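PDB 6KHU: diguanylate cyclase/phosphodiesterase-domain containing protein from Thermotoga maritima MSB8, which is a putative diguanylate cyclase with a GGDEF-family domain, a family that makes cyclic di-GMP from GTP, though its degenerate signature leaves catalysis uncertain. Local coordinates for residues A[18-23]-A[110-115]; A[42-47]-A[69-74]. All coordinates share one frame; numbering follows the deposited sequence.

Interaction 1: residues A[18-23]-A[110-115]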
# COMPACT_ATOMS: atom_id res chain seq x y z
N TYR A 18 11.09 -9.50 2.94
CA TYR A 18 11.91 -9.41 4.15
C TYR A 18 11.05 -9.09 5.36
O TYR A 18 11.19 -9.71 6.42
CB TYR A 18 12.99 -8.33 3.99
CG TYR A 18 14.05 -8.65 2.97
CD1 TYR A 18 14.26 -9.95 2.53
CD2 TYR A 18 14.85 -7.64 2.44
CE1 TYR A 18 15.22 -10.24 1.59
CE2 TYR A 18 15.83 -7.92 1.49
CZ TYR A 18 16.01 -9.23 1.08
OH TYR A 18 16.98 -9.53 0.15
N GLN A 19 10.16 -8.10 5.23
CA GLN A 19 9.29 -7.75 6.34
C GLN A 19 8.38 -8.91 6.72
O GLN A 19 8.11 -9.13 7.91
CB GLN A 19 8.47 -6.50 6.00
CG GLN A 19 7.37 -6.18 6.98
CD GLN A 19 7.85 -6.01 8.41
OE1 GLN A 19 9.01 -5.65 8.67
NE2 GLN A 19 6.96 -6.25 9.36
N HIS A 20 7.90 -9.66 5.72
CA HIS A 20 7.03 -10.79 6.01
C HIS A 20 7.75 -11.81 6.87
O HIS A 20 7.18 -12.36 7.83
CB HIS A 20 6.53 -11.43 4.70
CG HIS A 20 5.59 -12.57 4.89
ND1 HIS A 20 4.28 -12.40 5.32
CD2 HIS A 20 5.74 -13.91 4.70
CE1 HIS A 20 3.68 -13.58 5.38
NE2 HIS A 20 4.55 -14.51 5.02
N GLN A 21 9.04 -12.05 6.58
CA GLN A 21 9.82 -12.98 7.39
C GLN A 21 10.04 -12.45 8.79
O GLN A 21 9.89 -13.19 9.77
CB GLN A 21 11.16 -13.26 6.72
CG GLN A 21 12.07 -14.10 7.58
CD GLN A 21 13.19 -14.74 6.79
OE1 GLN A 21 13.00 -15.14 5.64
NE2 GLN A 21 14.36 -14.85 7.40
N ARG A 22 10.39 -11.17 8.91
CA ARG A 22 10.60 -10.56 10.22
C ARG A 22 9.33 -10.57 11.05
O ARG A 22 9.38 -10.76 12.28
CB ARG A 22 11.12 -9.12 10.05
CG ARG A 22 12.60 -8.99 9.69
CD ARG A 22 13.05 -7.53 9.85
NE ARG A 22 12.23 -6.67 9.01
CZ ARG A 22 12.57 -6.25 7.79
NH1 ARG A 22 13.76 -6.56 7.28
NH2 ARG A 22 11.74 -5.50 7.10
N ALA A 23 8.18 -10.32 10.42
CA ALA A 23 6.90 -10.35 11.12
C ALA A 23 6.62 -11.74 11.69
O ALA A 23 6.21 -11.88 12.85
CB ALA A 23 5.78 -9.92 10.17
N LYS A 110 -4.81 -6.14 3.16
CA LYS A 110 -4.71 -7.46 3.77
C LYS A 110 -3.78 -7.34 4.97
O LYS A 110 -2.67 -6.82 4.83
CB LYS A 110 -4.17 -8.50 2.79
CG LYS A 110 -5.11 -8.86 1.66
CD LYS A 110 -6.15 -9.85 2.11
CE LYS A 110 -7.15 -10.16 1.00
NZ LYS A 110 -8.06 -11.26 1.40
N SER A 111 -4.23 -7.80 6.14
CA SER A 111 -3.42 -7.72 7.35
C SER A 111 -2.83 -9.09 7.68
O SER A 111 -3.53 -10.10 7.62
CB SER A 111 -4.25 -7.22 8.54
OG SER A 111 -4.74 -5.92 8.29
N TYR A 112 -1.55 -9.10 8.01
CA TYR A 112 -0.91 -10.31 8.49
C TYR A 112 -0.88 -10.29 10.00
O TYR A 112 -0.56 -9.25 10.59
CB TYR A 112 0.52 -10.41 7.95
CG TYR A 112 1.34 -11.55 8.55
CD1 TYR A 112 1.28 -12.82 8.00
CD2 TYR A 112 2.16 -11.35 9.67
CE1 TYR A 112 2.00 -13.88 8.54
CE2 TYR A 112 2.91 -12.41 10.21
CZ TYR A 112 2.81 -13.68 9.63
OH TYR A 112 3.52 -14.75 10.13
N PRO A 113 -1.18 -11.38 10.71
CA PRO A 113 -1.53 -12.72 10.21
C PRO A 113 -3.03 -13.03 10.09
O PRO A 113 -3.36 -14.15 9.66
CB PRO A 113 -0.91 -13.64 11.27
CG PRO A 113 -1.11 -12.84 12.56
CD PRO A 113 -0.96 -11.39 12.17
N GLU A 114 -3.91 -12.09 10.44
CA GLU A 114 -5.32 -12.45 10.58
C GLU A 114 -5.99 -12.67 9.23
O GLU A 114 -6.85 -13.55 9.09
CB GLU A 114 -6.07 -11.39 11.38
CG GLU A 114 -5.90 -11.54 12.89
CD GLU A 114 -7.20 -11.35 13.67
OE1 GLU A 114 -7.65 -10.18 13.80
OE2 GLU A 114 -7.77 -12.36 14.15
N ASP A 115 -5.63 -11.87 8.22
CA ASP A 115 -6.20 -12.07 6.90
C ASP A 115 -5.46 -13.14 6.11
O ASP A 115 -6.05 -13.76 5.23
CB ASP A 115 -6.19 -10.76 6.10
CG ASP A 115 -7.13 -9.71 6.66
OD1 ASP A 115 -8.14 -10.07 7.32
OD2 ASP A 115 -6.87 -8.51 6.43
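Tyr112, at the end of strand 105-112, reaches His20 and Ala23 of helix 9-26 with its aromatic ring. Its CB leaves the strand toward the helix, and CG stands anti to the backbone N (chi1 172°), which carries the ring toward the helix. Beyond CG the two flanks of the ring, CD1/CE1 and CD2/CE2, have different neighbours. CD1 and CE1 meet the imidazole, with His20 CE1 3.6 Å from Tyr112 CE1. CD2 and CE2 rest against the small methyl of the helix, Tyr112 CE2 being 3.8 Å from Ala23 CB. The histidine turns its edge to the tyrosine face in a T-shaped stack, centroids 4.9 Å apart and planes at 68°. This is the packing of an alpha/beta sandwich, in which helix 9-26 packs on the mixed sheet and here reaches the end of its edge strand 105-112. His20 ND1 is hydrogen-bonded to the hydroxyl of Tyr30, on the adjoining strand 30-37, which helps to set the rotation of the imidazole, edge toward the tyrosine. The opposite face of Tyr112 is covered by the next residue: a cis peptide precedes Pro113, whose CB sits 3.8 Å above the plane of the Tyr112 ring, over its centre.

Interaction 2: residues A[42-47]-A[69-74]; sequences NEREKA and YSDDTF
The hairpin joining strands 65-68 and 73-79 occupies the place of the GGDEF signature loop, here reading Ser-Asp-Asp-Thr-Phe over residues 70-74, and at its turn Asp71 meets Arg44 from the start of helix 41-57. Arg44 NH2 lies 3.4 Å from Asp71 OD2 in a salt bridge of charges alone. The oxygen is well out of the guanidinium plane, and no N-H is aimed at it. Instead the carboxylate carbon sits over one face of the guanidinium, the two planes 55° apart. The bend of the arginine chain at chi2 brings Arg44 CD to 3.8 Å from Asp71 O, and the one at chi3 turns the guanidinium over the carboxylate. Behind this pair the turn is braced internally: Ser70 OG accepts a nearly straight bond from Asp72 N (3.2 Å, 161°), forming an ST turn, and Ser70 N bonds to Thr73 O. Lys41 brings a second positive charge near Arg44 NH2, which the carboxylate probably offsets in part. Strand, tight turn and strand in this form are typical of the GGDEF beta-hairpin, although Ser70 and Asp71 replace the two glycines of the signature and Thr73 its glutamate, leaving Asp72 and Phe74 in keeping with it.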
# COMPACT_ATOMS: atom_id res chain seq x y z
N ASN A 42 -4.69 11.33 -19.65
CA ASN A 42 -4.06 12.63 -19.49
C ASN A 42 -4.32 13.27 -18.13
O ASN A 42 -4.02 14.45 -17.95
CB ASN A 42 -4.50 13.57 -20.62
CG ASN A 42 -3.66 13.41 -21.88
OD1 ASN A 42 -3.70 12.37 -22.53
ND2 ASN A 42 -2.88 14.45 -22.21
N GLU A 43 -4.87 12.51 -17.19
CA GLU A 43 -4.81 12.88 -15.78
C GLU A 43 -4.07 11.85 -14.94
O GLU A 43 -3.99 12.01 -13.72
CB GLU A 43 -6.22 13.10 -15.22
CG GLU A 43 -7.31 12.34 -15.94
CD GLU A 43 -8.70 12.69 -15.41
OE1 GLU A 43 -8.90 13.86 -15.02
OE2 GLU A 43 -9.57 11.79 -15.38
N ARG A 44 -3.50 10.81 -15.57
CA ARG A 44 -2.78 9.79 -14.82
C ARG A 44 -1.53 10.36 -14.16
O ARG A 44 -1.24 10.07 -13.00
CB ARG A 44 -2.41 8.63 -15.75
CG ARG A 44 -2.21 7.31 -15.03
CD ARG A 44 -1.17 6.45 -15.73
NE ARG A 44 -1.79 5.41 -16.55
CZ ARG A 44 -1.14 4.66 -17.44
NH1 ARG A 44 0.17 4.83 -17.63
NH2 ARG A 44 -1.79 3.74 -18.14
N GLU A 45 -0.78 11.18 -14.90
CA GLU A 45 0.44 11.78 -14.36
C GLU A 45 0.14 12.54 -13.07
O GLU A 45 0.82 12.37 -12.06
CB GLU A 45 1.06 12.70 -15.41
CG GLU A 45 2.57 12.73 -15.44
CD GLU A 45 3.13 13.32 -16.72
OE1 GLU A 45 2.94 14.54 -16.93
OE2 GLU A 45 3.77 12.58 -17.53
N LYS A 46 -0.90 13.37 -13.09
CA LYS A 46 -1.26 14.17 -11.92
C LYS A 46 -1.61 13.28 -10.73
O LYS A 46 -1.02 13.41 -9.65
CB LYS A 46 -2.43 15.08 -12.25
CG LYS A 46 -2.07 16.54 -12.49
CD LYS A 46 -3.34 17.34 -12.78
CE LYS A 46 -4.09 17.69 -11.49
NZ LYS A 46 -3.34 18.64 -10.62
N ALA A 47 -2.56 12.36 -10.92
CA ALA A 47 -2.99 11.51 -9.82
C ALA A 47 -1.86 10.64 -9.27
O ALA A 47 -1.85 10.32 -8.08
CB ALA A 47 -4.17 10.65 -10.26
N TYR A 69 3.57 -0.45 -7.98
CA TYR A 69 3.29 -1.86 -8.25
C TYR A 69 3.04 -2.12 -9.73
O TYR A 69 3.44 -3.16 -10.25
CB TYR A 69 2.10 -2.32 -7.41
CG TYR A 69 1.92 -3.81 -7.45
CD1 TYR A 69 2.77 -4.64 -6.75
CD2 TYR A 69 0.92 -4.38 -8.23
CE1 TYR A 69 2.63 -6.02 -6.82
CE2 TYR A 69 0.77 -5.75 -8.29
CZ TYR A 69 1.62 -6.56 -7.58
OH TYR A 69 1.48 -7.92 -7.64
N SER A 70 2.40 -1.18 -10.42
CA SER A 70 2.16 -1.24 -11.85
C SER A 70 2.06 0.19 -12.37
O SER A 70 2.21 1.15 -11.61
CB SER A 70 0.89 -2.03 -12.16
OG SER A 70 -0.25 -1.20 -12.03
N ASP A 71 1.78 0.34 -13.66
CA ASP A 71 1.71 1.70 -14.19
C ASP A 71 0.53 2.49 -13.63
O ASP A 71 0.51 3.71 -13.77
CB ASP A 71 1.67 1.69 -15.73
CG ASP A 71 0.45 1.00 -16.31
OD1 ASP A 71 -0.32 0.39 -15.53
OD2 ASP A 71 0.24 1.07 -17.54
N ASP A 72 -0.43 1.85 -12.95
CA ASP A 72 -1.51 2.60 -12.31
C ASP A 72 -1.80 2.17 -10.87
O ASP A 72 -2.78 2.64 -10.28
CB ASP A 72 -2.79 2.51 -13.15
CG ASP A 72 -3.32 1.08 -13.31
OD1 ASP A 72 -2.82 0.15 -12.64
OD2 ASP A 72 -4.26 0.90 -14.12
N THR A 73 -0.99 1.28 -10.28
CA THR A 73 -1.27 0.78 -8.94
C THR A 73 -0.09 1.07 -8.03
O THR A 73 1.06 0.88 -8.42
CB THR A 73 -1.56 -0.74 -8.96
OG1 THR A 73 -2.70 -1.00 -9.80
CG2 THR A 73 -1.86 -1.25 -7.56
N PHE A 74 -0.38 1.55 -6.83
CA PHE A 74 0.61 1.64 -5.77
C PHE A 74 0.37 0.55 -4.74
O PHE A 74 -0.76 0.10 -4.54
CB PHE A 74 0.57 2.99 -5.06
CG PHE A 74 1.15 4.12 -5.84
CD1 PHE A 74 2.52 4.34 -5.86
CD2 PHE A 74 0.32 5.00 -6.53
CE1 PHE A 74 3.06 5.41 -6.58
CE2 PHE A 74 0.84 6.08 -7.25
CZ PHE A 74 2.21 6.28 -7.27

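Interaction 1 is largely buried and interaction 2 lies at the surface, on opposite sides of the chain's centre, with their own centres about 26 Å apart and no touch between them. Both join a helix to the same sheet, but to different parts of it: helix 9-26 meets the edge strand 105-112 in one, whereas in the other helix 41-57 meets the hairpin that leads into the inner strand 73-79. The chemistry follows the place. Residues 18-23 and 110-115 are held by ring and methyl packing, with His20 ND1 bonded to Tyr30 and NE2 weakly to Met117, while 42-47 and 69-74 meet through an out-of-plane charge pair and the arginine chain lying against the Asp71 backbone.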